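Local coordinates for protein SnoaL-like polyketide cyclase (Agrobacterium tumefaciens str. C58, PDB 3EHC) that is of unknown function but belongs to the SnoaL-like polyketide cyclase family of the NTF2 clan, whose members share a cone-like alpha+beta fold, at residues Thr4-Tyr9 with Leu65-Thr70; Thr26-Asn31 with Ala109-Val114; Ala69-Ala74 with Phe103-Gln108. One frame throughout, in Å; residues are numbered along the deposited sequence.

Contact 1 (Thr4-Tyr9 with Leu65-Thr70)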
ATOM      1  N   THR B   4      -4.113   5.328  21.656  1.00 42.82           N
ATOM      2  CA  THR B   4      -3.818   4.120  20.885  1.00 40.80           C
ATOM      3  C   THR B   4      -2.867   4.542  19.770  1.00 40.35           C
ATOM      4  O   THR B   4      -2.641   5.728  19.601  1.00 40.36           O
ATOM      5  CB  THR B   4      -5.136   3.600  20.246  1.00 39.42           C
ATOM      6  OG1 THR B   4      -5.729   4.614  19.446  1.00 34.26           O
ATOM      7  CG2 THR B   4      -6.145   3.214  21.276  1.00 36.65           C
ATOM      8  N   LEU B   5      -2.294   3.591  19.030  1.00 39.60           N
ATOM      9  CA  LEU B   5      -1.472   3.927  17.871  1.00 38.76           C
ATOM     10  C   LEU B   5      -2.227   4.829  16.912  1.00 37.46           C
ATOM     11  O   LEU B   5      -1.638   5.712  16.318  1.00 37.09           O
ATOM     12  CB  LEU B   5      -0.985   2.680  17.153  1.00 38.02           C
ATOM     13  CG  LEU B   5       0.212   2.005  17.808  1.00 40.12           C
ATOM     14  CD1 LEU B   5       0.777   0.998  16.785  1.00 32.78           C
ATOM     15  CD2 LEU B   5       1.290   3.007  18.273  1.00 33.66           C
ATOM     16  N   ASN B   6      -3.526   4.602  16.763  1.00 37.83           N
ATOM     17  CA  ASN B   6      -4.351   5.452  15.883  1.00 38.66           C
ATOM     18  C   ASN B   6      -4.297   6.940  16.282  1.00 38.68           C
ATOM     19  O   ASN B   6      -4.132   7.821  15.418  1.00 37.45           O
ATOM     20  CB  ASN B   6      -5.813   4.990  15.805  1.00 38.33           C
ATOM     21  CG  ASN B   6      -6.071   3.957  14.704  1.00 47.19           C
ATOM     22  OD1 ASN B   6      -5.162   3.404  14.083  1.00 54.76           O
ATOM     23  ND2 ASN B   6      -7.341   3.679  14.480  1.00 53.83           N
ATOM     24  N   ASP B   7      -4.403   7.206  17.588  1.00 36.98           N
ATOM     25  CA  ASP B   7      -4.335   8.558  18.102  1.00 36.80           C
ATOM     26  C   ASP B   7      -2.971   9.177  17.893  1.00 35.93           C
ATOM     27  O   ASP B   7      -2.901  10.324  17.465  1.00 34.33           O
ATOM     28  CB  ASP B   7      -4.715   8.598  19.577  1.00 36.44           C
ATOM     29  CG  ASP B   7      -6.152   8.236  19.805  1.00 35.80           C
ATOM     30  OD1 ASP B   7      -7.013   8.685  19.040  1.00 33.86           O
ATOM     31  OD2 ASP B   7      -6.429   7.510  20.765  1.00 42.60           O
ATOM     32  N   ILE B   8      -1.907   8.423  18.210  1.00 35.92           N
ATOM     33  CA  ILE B   8      -0.511   8.867  18.019  1.00 35.55           C
ATOM     34  C   ILE B   8      -0.286   9.228  16.520  1.00 36.84           C
ATOM     35  O   ILE B   8       0.245  10.296  16.197  1.00 35.59           O
ATOM     36  CB  ILE B   8       0.501   7.800  18.511  1.00 35.09           C
ATOM     37  CG1 ILE B   8       0.245   7.465  19.993  1.00 33.87           C
ATOM     38  CG2 ILE B   8       1.907   8.290  18.316  1.00 32.19           C
ATOM     39  CD1 ILE B   8       0.891   6.198  20.492  1.00 33.32           C
ATOM     40  N   TYR B   9      -0.757   8.350  15.631  1.00 36.64           N
ATOM     41  CA  TYR B   9      -0.610   8.535  14.212  1.00 35.42           C
ATOM     42  C   TYR B   9      -1.324   9.781  13.686  1.00 35.60           C
ATOM     43  O   TYR B   9      -0.743  10.529  12.907  1.00 36.80           O
ATOM     44  CB  TYR B   9      -1.111   7.303  13.453  1.00 35.89           C
ATOM     45  CG  TYR B   9      -0.807   7.379  11.979  1.00 33.65           C
ATOM     46  CD1 TYR B   9       0.514   7.425  11.534  1.00 32.16           C
ATOM     47  CD2 TYR B   9      -1.829   7.404  11.020  1.00 35.41           C
ATOM     48  CE1 TYR B   9       0.815   7.502  10.185  1.00 34.50           C
ATOM     49  CE2 TYR B   9      -1.533   7.482   9.655  1.00 32.64           C
ATOM     50  CZ  TYR B   9      -0.198   7.523   9.249  1.00 34.45           C
ATOM     51  OH  TYR B   9       0.147   7.581   7.920  1.00 33.66           O
ATOM     52  N   LEU B  65      -7.430   3.383   8.275  1.00 34.62           N
ATOM     53  CA  LEU B  65      -6.422   3.033   9.269  1.00 34.76           C
ATOM     54  C   LEU B  65      -6.747   1.630   9.847  1.00 34.80           C
ATOM     55  O   LEU B  65      -7.890   1.363  10.241  1.00 34.52           O
ATOM     56  CB  LEU B  65      -6.404   4.015  10.449  1.00 35.24           C
ATOM     57  CG  LEU B  65      -6.010   5.479  10.300  1.00 35.44           C
ATOM     58  CD1 LEU B  65      -6.056   6.122  11.698  1.00 32.03           C
ATOM     59  CD2 LEU B  65      -4.624   5.624   9.634  1.00 31.40           C
ATOM     60  N   VAL B  66      -5.746   0.745   9.859  1.00 34.29           N
ATOM     61  CA  VAL B  66      -5.843  -0.551  10.512  1.00 32.86           C
ATOM     62  C   VAL B  66      -4.638  -0.691  11.443  1.00 32.43           C
ATOM     63  O   VAL B  66      -3.488  -0.486  11.039  1.00 32.32           O
ATOM     64  CB  VAL B  66      -5.816  -1.739   9.544  1.00 31.68           C
ATOM     65  CG1 VAL B  66      -6.313  -2.979  10.279  1.00 31.42           C
ATOM     66  CG2 VAL B  66      -6.628  -1.492   8.265  1.00 33.24           C
ATOM     67  N   SER B  67      -4.882  -1.043  12.690  1.00 33.50           N
ATOM     68  CA  SER B  67      -3.777  -1.158  13.634  1.00 33.98           C
ATOM     69  C   SER B  67      -3.998  -2.188  14.731  1.00 34.51           C
ATOM     70  O   SER B  67      -5.134  -2.563  15.079  1.00 33.66           O
ATOM     71  CB  SER B  67      -3.443   0.212  14.246  1.00 34.27           C
ATOM     72  OG  SER B  67      -4.559   0.759  14.922  1.00 35.02           O
ATOM     73  N   ASP B  68      -2.878  -2.632  15.289  1.00 36.35           N
ATOM     74  CA  ASP B  68      -2.894  -3.485  16.477  1.00 37.76           C
ATOM     75  C   ASP B  68      -1.957  -2.883  17.538  1.00 38.93           C
ATOM     76  O   ASP B  68      -1.787  -1.663  17.593  1.00 39.22           O
ATOM     77  CB  ASP B  68      -2.596  -4.951  16.128  1.00 36.84           C
ATOM     78  CG  ASP B  68      -1.262  -5.147  15.422  1.00 38.38           C
ATOM     79  OD1 ASP B  68      -0.317  -4.379  15.696  1.00 37.64           O
ATOM     80  OD2 ASP B  68      -1.166  -6.086  14.590  1.00 41.46           O
ATOM     81  N   ALA B  69      -1.364  -3.711  18.381  1.00 40.67           N
ATOM     82  CA  ALA B  69      -0.561  -3.184  19.469  1.00 41.60           C
ATOM     83  C   ALA B  69       0.715  -2.514  18.949  1.00 42.13           C
ATOM     84  O   ALA B  69       1.134  -1.493  19.503  1.00 42.69           O
ATOM     85  CB  ALA B  69      -0.229  -4.282  20.477  1.00 40.68           C
ATOM     86  N   THR B  70       1.325  -3.078  17.900  1.00 41.87           N
ATOM     87  CA  THR B  70       2.652  -2.632  17.465  1.00 40.80           C
ATOM     88  C   THR B  70       2.692  -2.053  16.069  1.00 40.40           C
ATOM     89  O   THR B  70       3.681  -1.419  15.712  1.00 38.82           O
ATOM     90  CB  THR B  70       3.720  -3.769  17.593  1.00 42.00           C
ATOM     91  OG1 THR B  70       3.414  -4.846  16.698  1.00 46.13           O
ATOM     92  CG2 THR B  70       3.798  -4.282  19.058  1.00 40.75           C
TER
HETATM   93  O   HOH W   1      -8.457   1.494  13.124  1.00 36.74           O

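Contact 2 (Thr26-Asn31 with Ala109-Val114). With SO4 (sulfate ion), chain H.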
ATOM      1  N   THR B  26       9.025  13.412  18.710  1.00 35.76           N
ATOM      2  CA  THR B  26       7.911  12.947  19.553  1.00 35.04           C
ATOM      3  C   THR B  26       7.286  11.694  18.960  1.00 35.30           C
ATOM      4  O   THR B  26       6.864  10.806  19.692  1.00 34.69           O
ATOM      5  CB  THR B  26       6.830  14.056  19.727  1.00 35.41           C
ATOM      6  OG1 THR B  26       7.316  15.034  20.653  1.00 38.37           O
ATOM      7  CG2 THR B  26       5.485  13.502  20.246  1.00 31.86           C
ATOM      8  N   PHE B  27       7.267  11.625  17.622  1.00 36.24           N
ATOM      9  CA  PHE B  27       6.559  10.591  16.862  1.00 36.39           C
ATOM     10  C   PHE B  27       7.470   9.592  16.124  1.00 36.69           C
ATOM     11  O   PHE B  27       7.018   8.515  15.756  1.00 36.16           O
ATOM     12  CB  PHE B  27       5.661  11.275  15.829  1.00 36.01           C
ATOM     13  CG  PHE B  27       4.719  12.298  16.411  1.00 33.51           C
ATOM     14  CD1 PHE B  27       3.635  11.906  17.174  1.00 35.13           C
ATOM     15  CD2 PHE B  27       4.907  13.654  16.169  1.00 33.90           C
ATOM     16  CE1 PHE B  27       2.767  12.838  17.698  1.00 36.79           C
ATOM     17  CE2 PHE B  27       4.039  14.593  16.697  1.00 32.35           C
ATOM     18  CZ  PHE B  27       2.967  14.181  17.462  1.00 36.36           C
ATOM     19  N   VAL B  28       8.736   9.945  15.896  1.00 37.04           N
ATOM     20  CA  VAL B  28       9.639   9.152  15.036  1.00 35.96           C
ATOM     21  C   VAL B  28      10.920   8.822  15.822  1.00 36.01           C
ATOM     22  O   VAL B  28      11.520   9.700  16.418  1.00 35.28           O
ATOM     23  CB  VAL B  28       9.947   9.897  13.687  1.00 37.51           C
ATOM     24  CG1 VAL B  28      10.972   9.162  12.822  1.00 31.13           C
ATOM     25  CG2 VAL B  28       8.658  10.081  12.886  1.00 35.45           C
ATOM     26  N   ASP B  29      11.285   7.536  15.836  1.00 35.83           N
ATOM     27  CA  ASP B  29      12.469   7.016  16.525  1.00 36.23           C
ATOM     28  C   ASP B  29      13.758   7.645  15.973  1.00 36.56           C
ATOM     29  O   ASP B  29      13.811   8.047  14.795  1.00 35.05           O
ATOM     30  CB  ASP B  29      12.515   5.490  16.373  1.00 36.21           C
ATOM     31  CG  ASP B  29      13.524   4.818  17.309  1.00 37.99           C
ATOM     32  OD1 ASP B  29      14.698   4.612  16.898  1.00 33.93           O
ATOM     33  OD2 ASP B  29      13.130   4.445  18.445  1.00 43.73           O
ATOM     34  N   ASP B  30      14.791   7.739  16.812  1.00 37.47           N
ATOM     35  CA  ASP B  30      16.096   8.278  16.373  1.00 37.20           C
ATOM     36  C   ASP B  30      16.698   7.474  15.212  1.00 36.44           C
ATOM     37  O   ASP B  30      17.384   8.019  14.340  1.00 34.89           O
ATOM     38  CB  ASP B  30      17.108   8.288  17.514  1.00 37.68           C
ATOM     39  CG  ASP B  30      16.829   9.357  18.555  1.00 39.46           C
ATOM     40  OD1 ASP B  30      15.973  10.249  18.341  1.00 36.19           O
ATOM     41  OD2 ASP B  30      17.502   9.292  19.604  1.00 39.74           O
ATOM     42  N   ASN B  31      16.429   6.170  15.219  1.00 37.37           N
ATOM     43  CA  ASN B  31      16.964   5.239  14.240  1.00 35.92           C
ATOM     44  C   ASN B  31      15.920   4.724  13.269  1.00 34.91           C
ATOM     45  O   ASN B  31      16.046   3.613  12.762  1.00 35.18           O
ATOM     46  CB  ASN B  31      17.593   4.053  14.971  1.00 37.18           C
ATOM     47  CG  ASN B  31      18.820   4.438  15.723  1.00 36.62           C
ATOM     48  OD1 ASN B  31      19.700   5.101  15.183  1.00 35.70           O
ATOM     49  ND2 ASN B  31      18.893   4.036  16.979  1.00 39.14           N
ATOM     50  N   ALA B 109       5.896   3.840  21.262  1.00 41.92           N
ATOM     51  CA  ALA B 109       5.007   4.947  20.829  1.00 42.34           C
ATOM     52  C   ALA B 109       5.596   5.838  19.717  1.00 40.89           C
ATOM     53  O   ALA B 109       5.086   6.930  19.453  1.00 42.15           O
ATOM     54  CB  ALA B 109       4.547   5.789  22.029  1.00 41.16           C
ATOM     55  N   LYS B 110       6.651   5.362  19.059  1.00 39.08           N
ATOM     56  CA  LYS B 110       7.281   6.090  17.946  1.00 37.36           C
ATOM     57  C   LYS B 110       7.495   5.190  16.710  1.00 36.31           C
ATOM     58  O   LYS B 110       7.762   3.992  16.824  1.00 36.40           O
ATOM     59  CB  LYS B 110       8.647   6.660  18.380  1.00 37.92           C
ATOM     60  CG  LYS B 110       8.622   7.661  19.522  1.00 36.84           C
ATOM     61  CD  LYS B 110      10.010   8.258  19.724  1.00 36.28           C
ATOM     62  CE  LYS B 110      10.051   9.243  20.876  1.00 37.54           C
ATOM     63  NZ  LYS B 110      11.367   9.934  20.913  1.00 37.11           N
ATOM     64  N   ILE B 111       7.384   5.798  15.533  1.00 36.74           N
ATOM     65  CA  ILE B 111       7.610   5.118  14.268  1.00 35.89           C
ATOM     66  C   ILE B 111       9.057   4.685  14.168  1.00 36.92           C
ATOM     67  O   ILE B 111       9.954   5.518  14.284  1.00 36.89           O
ATOM     68  CB  ILE B 111       7.306   6.043  13.059  1.00 37.53           C
ATOM     69  CG1 ILE B 111       5.790   6.262  12.919  1.00 37.16           C
ATOM     70  CG2 ILE B 111       7.943   5.488  11.755  1.00 30.35           C
ATOM     71  CD1 ILE B 111       5.425   7.645  12.407  1.00 31.46           C
ATOM     72  N   ARG B 112       9.275   3.388  13.930  1.00 36.35           N
ATOM     73  CA  ARG B 112      10.618   2.795  13.905  1.00 35.94           C
ATOM     74  C   ARG B 112      10.990   2.258  12.521  1.00 34.89           C
ATOM     75  O   ARG B 112      12.138   2.361  12.079  1.00 35.36           O
ATOM     76  CB  ARG B 112      10.697   1.690  14.971  1.00 35.51           C
ATOM     77  CG  ARG B 112      12.026   0.964  15.136  1.00 38.00           C
ATOM     78  CD  ARG B 112      13.224   1.868  15.196  1.00 38.21           C
ATOM     79  NE  ARG B 112      14.458   1.089  15.295  1.00 41.31           N
ATOM     80  CZ  ARG B 112      15.149   0.618  14.252  1.00 42.43           C
ATOM     81  NH1 ARG B 112      14.744   0.810  12.998  1.00 39.71           N
ATOM     82  NH2 ARG B 112      16.262  -0.073  14.461  1.00 45.49           N
ATOM     83  N   ARG B 113      10.018   1.663  11.838  1.00 35.34           N
ATOM     84  CA  ARG B 113      10.208   1.192  10.476  1.00 35.41           C
ATOM     85  C   ARG B 113       8.967   1.529   9.639  1.00 34.79           C
ATOM     86  O   ARG B 113       7.836   1.432  10.114  1.00 33.17           O
ATOM     87  CB  ARG B 113      10.432  -0.311  10.469  1.00 36.12           C
ATOM     88  CG  ARG B 113      11.611  -0.763  11.266  1.00 40.97           C
ATOM     89  CD  ARG B 113      11.698  -2.264  11.323  1.00 44.69           C
ATOM     90  NE  ARG B 113      12.873  -2.673  12.082  1.00 46.25           N
ATOM     91  CZ  ARG B 113      12.948  -2.697  13.412  1.00 51.33           C
ATOM     92  NH1 ARG B 113      11.909  -2.345  14.175  1.00 49.66           N
ATOM     93  NH2 ARG B 113      14.077  -3.082  13.990  1.00 50.82           N
ATOM     94  N   VAL B 114       9.205   1.943   8.393  1.00 35.53           N
ATOM     95  CA  VAL B 114       8.144   2.312   7.487  1.00 34.78           C
ATOM     96  C   VAL B 114       8.340   1.569   6.168  1.00 34.88           C
ATOM     97  O   VAL B 114       9.457   1.437   5.675  1.00 34.29           O
ATOM     98  CB  VAL B 114       8.124   3.836   7.256  1.00 35.12           C
ATOM     99  CG1 VAL B 114       6.877   4.245   6.514  1.00 27.25           C
ATOM    100  CG2 VAL B 114       8.211   4.568   8.605  1.00 35.46           C
TER
HETATM  101  S   SO4 H 128      17.052   0.174  17.927  0.50 52.58           S
HETATM  102  O1  SO4 H 128      16.217   1.371  17.812  0.50 49.94           O
HETATM  103  O2  SO4 H 128      17.362  -0.113  19.326  0.50 48.49           O
HETATM  104  O3  SO4 H 128      18.292   0.371  17.162  0.50 41.89           O
HETATM  105  O4  SO4 H 128      16.309  -0.980  17.436  0.50 57.40           O
HETATM  106  O   HOH W   2       4.772   9.593  19.844  1.00 42.81           O
HETATM  107  O   HOH W   3      13.408  10.128  18.667  1.00 41.80           O

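Contact 3 (Ala69-Ala74 with Phe103-Gln108)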
ATOM      1  N   ALA B  69      -1.364  -3.711  18.381  1.00 40.67           N
ATOM      2  CA  ALA B  69      -0.561  -3.184  19.469  1.00 41.60           C
ATOM      3  C   ALA B  69       0.715  -2.514  18.949  1.00 42.13           C
ATOM      4  O   ALA B  69       1.134  -1.493  19.503  1.00 42.69           O
ATOM      5  CB  ALA B  69      -0.229  -4.282  20.477  1.00 40.68           C
ATOM      6  N   THR B  70       1.325  -3.078  17.900  1.00 41.87           N
ATOM      7  CA  THR B  70       2.652  -2.632  17.465  1.00 40.80           C
ATOM      8  C   THR B  70       2.692  -2.053  16.069  1.00 40.40           C
ATOM      9  O   THR B  70       3.681  -1.419  15.712  1.00 38.82           O
ATOM     10  CB  THR B  70       3.720  -3.769  17.593  1.00 42.00           C
ATOM     11  OG1 THR B  70       3.414  -4.846  16.698  1.00 46.13           O
ATOM     12  CG2 THR B  70       3.798  -4.282  19.058  1.00 40.75           C
ATOM     13  N   ARG B  71       1.643  -2.249  15.278  1.00 39.48           N
ATOM     14  CA  ARG B  71       1.708  -1.874  13.870  1.00 39.66           C
ATOM     15  C   ARG B  71       0.488  -1.090  13.413  1.00 36.80           C
ATOM     16  O   ARG B  71      -0.606  -1.265  13.938  1.00 34.38           O
ATOM     17  CB  ARG B  71       1.876  -3.125  13.020  1.00 39.89           C
ATOM     18  CG  ARG B  71       3.140  -3.931  13.292  1.00 43.57           C
ATOM     19  CD  ARG B  71       3.217  -5.138  12.351  1.00 49.38           C
ATOM     20  NE  ARG B  71       4.485  -5.184  11.611  1.00 55.28           N
ATOM     21  CZ  ARG B  71       5.505  -6.008  11.877  1.00 56.58           C
ATOM     22  NH1 ARG B  71       5.433  -6.892  12.877  1.00 58.25           N
ATOM     23  NH2 ARG B  71       6.619  -5.938  11.141  1.00 59.77           N
ATOM     24  N   LEU B  72       0.699  -0.222  12.428  1.00 35.62           N
ATOM     25  CA  LEU B  72      -0.405   0.533  11.807  1.00 35.51           C
ATOM     26  C   LEU B  72      -0.216   0.540  10.290  1.00 34.49           C
ATOM     27  O   LEU B  72       0.910   0.706   9.800  1.00 32.32           O
ATOM     28  CB  LEU B  72      -0.521   1.969  12.379  1.00 33.00           C
ATOM     29  CG  LEU B  72      -1.605   2.911  11.829  1.00 35.72           C
ATOM     30  CD1 LEU B  72      -2.109   3.852  12.884  1.00 29.07           C
ATOM     31  CD2 LEU B  72      -1.075   3.712  10.591  1.00 29.54           C
ATOM     32  N   ALA B  73      -1.311   0.296   9.569  1.00 33.30           N
ATOM     33  CA  ALA B  73      -1.347   0.423   8.116  1.00 33.03           C
ATOM     34  C   ALA B  73      -2.319   1.558   7.774  1.00 33.67           C
ATOM     35  O   ALA B  73      -3.454   1.591   8.298  1.00 32.33           O
ATOM     36  CB  ALA B  73      -1.798  -0.875   7.501  1.00 30.94           C
ATOM     37  N   ALA B  74      -1.876   2.480   6.911  1.00 32.09           N
ATOM     38  CA  ALA B  74      -2.696   3.629   6.479  1.00 32.28           C
ATOM     39  C   ALA B  74      -2.858   3.666   4.957  1.00 32.08           C
ATOM     40  O   ALA B  74      -1.896   3.446   4.228  1.00 31.81           O
ATOM     41  CB  ALA B  74      -2.075   4.950   6.980  1.00 29.58           C
ATOM     42  N   PHE B 103       2.861   0.932   5.772  1.00 34.08           N
ATOM     43  CA  PHE B 103       2.948   0.165   7.026  1.00 34.28           C
ATOM     44  C   PHE B 103       3.981   0.794   7.974  1.00 34.72           C
ATOM     45  O   PHE B 103       5.066   1.196   7.542  1.00 33.48           O
ATOM     46  CB  PHE B 103       3.354  -1.303   6.748  1.00 34.64           C
ATOM     47  CG  PHE B 103       2.285  -2.101   6.102  1.00 32.76           C
ATOM     48  CD1 PHE B 103       2.108  -2.053   4.721  1.00 35.20           C
ATOM     49  CD2 PHE B 103       1.398  -2.868   6.857  1.00 35.34           C
ATOM     50  CE1 PHE B 103       1.079  -2.745   4.121  1.00 31.52           C
ATOM     51  CE2 PHE B 103       0.359  -3.586   6.215  1.00 29.20           C
ATOM     52  CZ  PHE B 103       0.216  -3.510   4.881  1.00 31.79           C
ATOM     53  N   TYR B 104       3.621   0.880   9.249  1.00 36.30           N
ATOM     54  CA  TYR B 104       4.507   1.380  10.298  1.00 36.77           C
ATOM     55  C   TYR B 104       4.683   0.341  11.395  1.00 36.72           C
ATOM     56  O   TYR B 104       3.710  -0.265  11.852  1.00 34.45           O
ATOM     57  CB  TYR B 104       3.963   2.652  10.942  1.00 36.68           C
ATOM     58  CG  TYR B 104       3.663   3.792   9.982  1.00 38.63           C
ATOM     59  CD1 TYR B 104       2.434   3.869   9.343  1.00 32.42           C
ATOM     60  CD2 TYR B 104       4.609   4.791   9.723  1.00 37.07           C
ATOM     61  CE1 TYR B 104       2.129   4.906   8.486  1.00 37.18           C
ATOM     62  CE2 TYR B 104       4.323   5.845   8.835  1.00 35.83           C
ATOM     63  CZ  TYR B 104       3.064   5.895   8.225  1.00 42.02           C
ATOM     64  OH  TYR B 104       2.732   6.917   7.355  1.00 39.08           O
ATOM     65  N   ASP B 105       5.936   0.128  11.790  1.00 37.74           N
ATOM     66  CA  ASP B 105       6.254  -0.669  12.952  1.00 38.38           C
ATOM     67  C   ASP B 105       6.606   0.367  14.021  1.00 37.64           C
ATOM     68  O   ASP B 105       7.487   1.196  13.813  1.00 38.42           O
ATOM     69  CB  ASP B 105       7.387  -1.649  12.612  1.00 39.13           C
ATOM     70  CG  ASP B 105       7.637  -2.712  13.690  1.00 50.42           C
ATOM     71  OD1 ASP B 105       6.753  -3.040  14.552  1.00 55.48           O
ATOM     72  OD2 ASP B 105       8.786  -3.229  13.665  1.00 54.32           O
ATOM     73  N   PHE B 106       5.861   0.346  15.129  1.00 37.05           N
ATOM     74  CA  PHE B 106       6.068   1.250  16.261  1.00 37.02           C
ATOM     75  C   PHE B 106       6.903   0.561  17.335  1.00 39.75           C
ATOM     76  O   PHE B 106       6.776  -0.647  17.549  1.00 40.18           O
ATOM     77  CB  PHE B 106       4.732   1.689  16.868  1.00 36.57           C
ATOM     78  CG  PHE B 106       4.094   2.832  16.158  1.00 34.23           C
ATOM     79  CD1 PHE B 106       3.349   2.612  14.995  1.00 35.63           C
ATOM     80  CD2 PHE B 106       4.249   4.130  16.631  1.00 32.11           C
ATOM     81  CE1 PHE B 106       2.764   3.663  14.315  1.00 32.91           C
ATOM     82  CE2 PHE B 106       3.674   5.186  15.971  1.00 37.47           C
ATOM     83  CZ  PHE B 106       2.918   4.947  14.796  1.00 40.94           C
ATOM     84  N   GLU B 107       7.763   1.342  17.981  1.00 41.44           N
ATOM     85  CA  GLU B 107       8.504   0.912  19.175  1.00 43.33           C
ATOM     86  C   GLU B 107       8.469   2.030  20.203  1.00 42.85           C
ATOM     87  O   GLU B 107       8.940   3.140  19.948  1.00 42.28           O
ATOM     88  CB  GLU B 107       9.956   0.561  18.852  1.00 44.92           C
ATOM     89  CG  GLU B 107      10.132  -0.870  18.339  1.00 51.99           C
ATOM     90  CD  GLU B 107      11.590  -1.242  18.097  1.00 51.38           C
ATOM     91  OE1 GLU B 107      12.491  -0.493  18.554  1.00 58.37           O
ATOM     92  OE2 GLU B 107      11.820  -2.284  17.441  1.00 58.73           O
ATOM     93  N   GLN B 108       7.890   1.736  21.356  1.00 44.40           N
ATOM     94  CA  GLN B 108       7.728   2.729  22.411  1.00 45.13           C
ATOM     95  C   GLN B 108       7.035   4.013  21.951  1.00 43.78           C
ATOM     96  O   GLN B 108       7.519   5.119  22.256  1.00 42.30           O
ATOM     97  CB  GLN B 108       9.085   3.028  23.056  1.00 46.04           C
ATOM     98  CG  GLN B 108       9.590   1.843  23.858  1.00 49.35           C
ATOM     99  CD  GLN B 108      11.017   1.538  23.581  1.00 54.96           C
ATOM    100  OE1 GLN B 108      11.915   2.138  24.189  1.00 53.62           O
ATOM    101  NE2 GLN B 108      11.257   0.588  22.653  1.00 42.93           N
TER

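Contact 1 (Thr4-Tyr9 with Leu65-Thr70)
Asn-6 and Ser-67 make the one direct hydrogen bond between the first turn of helix 5-17 and the end of strand 62-67. Ser-67 OG donates to Asn-6 OD1 at 2.8 Å. The hydroxyl sits above the amide plane, 63° out of it, not on a lone pair. With chi1 at 59°, OG lies between its own backbone N and carbonyl carbon and faces the helix. A water holds the other end of the amide: Asn-6 ND2 donates to it at 2.8 Å, and it donates to Leu-65 O. Gripped at both ends, the amide is held in rotation, and the pattern fits oxygen toward Ser-67 and nitrogen toward the water.

The two branches of Leu-65 meet different residues of the helix. CD1 lies alongside the Asn-6 amide, 3.7 Å from Asn-6 CG. CD2 meets the Tyr-9 ring obliquely, 3.6 Å from Tyr-9 CD2. Tyr-9 carries CG opposite its backbone N (chi1 -172°), which brings the ring to the leucine. Leu-5 reaches the turn after the strand, where its CD1 comes 3.7 Å from Ala-69 O. That turn is an Asx turn: Asp-68 OD1 accepts from Thr-70 N at 3.0 Å and also from Arg-71 N.

The first turn of the helix packs over the sheet edge, where Asn-6 and Tyr-9 also touch Leu-72 of strand 71-80. Tyr-9 OH is hydrogen-bonded to Tyr-104 OH on strand 96-107.

Contact 2 (Thr26-Asn31 with Ala109-Val114)
A short parallel bridge joins strand 28-29 to the start of strand 110-118, on the side of the sheet where strand 32-34 forms the edge. Val-28 pairs with Ile-111. Ile-111 N donates to Phe-27 O at 2.8 Å, and Asp-29 N donates to Ile-111 O at 2.9 Å. Both bonds are close to straight. The side chains of Val-28 and Ile-111 lie on the same face, with Val-28 CG2 4.1 Å from Ile-111 CD1. Helix 40-54 covers Val-28, and Tyr-12 of helix 5-17 touches Ile-111.

Lys-110 runs extended along the 26-28 backbone, with its CG 3.6 Å from Thr-26 O. Its NZ donates to Gly-25 O and to a water that also lies near Val-28 O and Asp-30 OD1.

At the other end, Asp-29 has its CG trans to N (chi1 -167°). Its OD1 accepts from Asn-31 N at 2.9 Å, closing an Asx turn at the corner of the chain. The Arg-112 chain bends at chi2 (47°), and its CD packs against the Asp-29 carboxylate. Asn-31 O lies over one face of the guanidinium, and Arg-113 NH2 over the opposite face. A sulfate, probably from the crystallisation liquor, sits at the guanidinium edge: Arg-112 NE donates to O1 and NH2 to O4, each at 3.1 Å.

The ion pair of Asp-29 OD1 with Arg-112 NE is long, 3.9 Å, and no N-H points at the oxygen. Its attraction is probably purely electrostatic. The directed bonds of Arg-112 go instead to the sulfate and, through NH1, to Glu-33 in a salt bridge.

Contact 3 (Ala69-Ala74 with Phe103-Gln108)
Leu-72 and Tyr-104 lie side by side and point the same way from a hydrogen-bonded antiparallel pair. Leu-72 CD2 is 3.7 Å from Tyr-104 CD1. Leu-72 O lies near the plane of the tyrosine ring, at its edge, and so does Ala-74 CB. Phe-106 comes two residues on; its CE1 stands 4.2 Å from Leu-72 CB, and Thr-70 O lies at its ring edge. Helix 5-17 packs on these side chains.

The Arg-71 guanidinium and Asp-105 carboxylate stack on the opposite face, planes only 3° apart. Asp-105 has CG opposite its backbone N (chi1 -170°) and the Arg-71 chain bends at chi3 (126°), which sets one flat group over the other. Asp-105 OD1 stands 4.2 Å above the guanidinium centre, so the charges meet without a directed bond. Ala-73 CB meets the Phe-103 ring obliquely, 3.7 Å from CE2. The second subunit packs on this face, with its His-101 edge-to-face against Phe-103.

Tyr-104 N donates to Leu-72 O at 2.8 Å, Leu-72 N to Tyr-104 O at 3.1 Å, and Phe-106 N to Thr-70 O at 2.9 Å. One face packed by a helix and the other by a partner subunit is an arrangement familiar from NTF2-like dimers.

In the fold
All three contacts meet on one five-stranded mixed sheet, ordered 32-34, 110-118, 96-107, 71-80, 62-67. Contact 3 joins two central neighbours. Contact 1 lies about 6 Å from it, centre to centre, and sets helix 5-17 against edge strand 62-67; they share Ala-69 and Thr-70. Contact 2 is about 9 Å from contact 3 and about 13 Å from contact 1, again between centres. Contacts 2 and 3 join at a classic beta bulge, where Arg-112 and Arg-113 both face Asp-105. Along the chain, contacts 1 and 2 alternate their segments, while contact 3 falls between those of contact 2. This ties the N-terminal part to the later strands. Contacts 1 and 3 touch the second subunit.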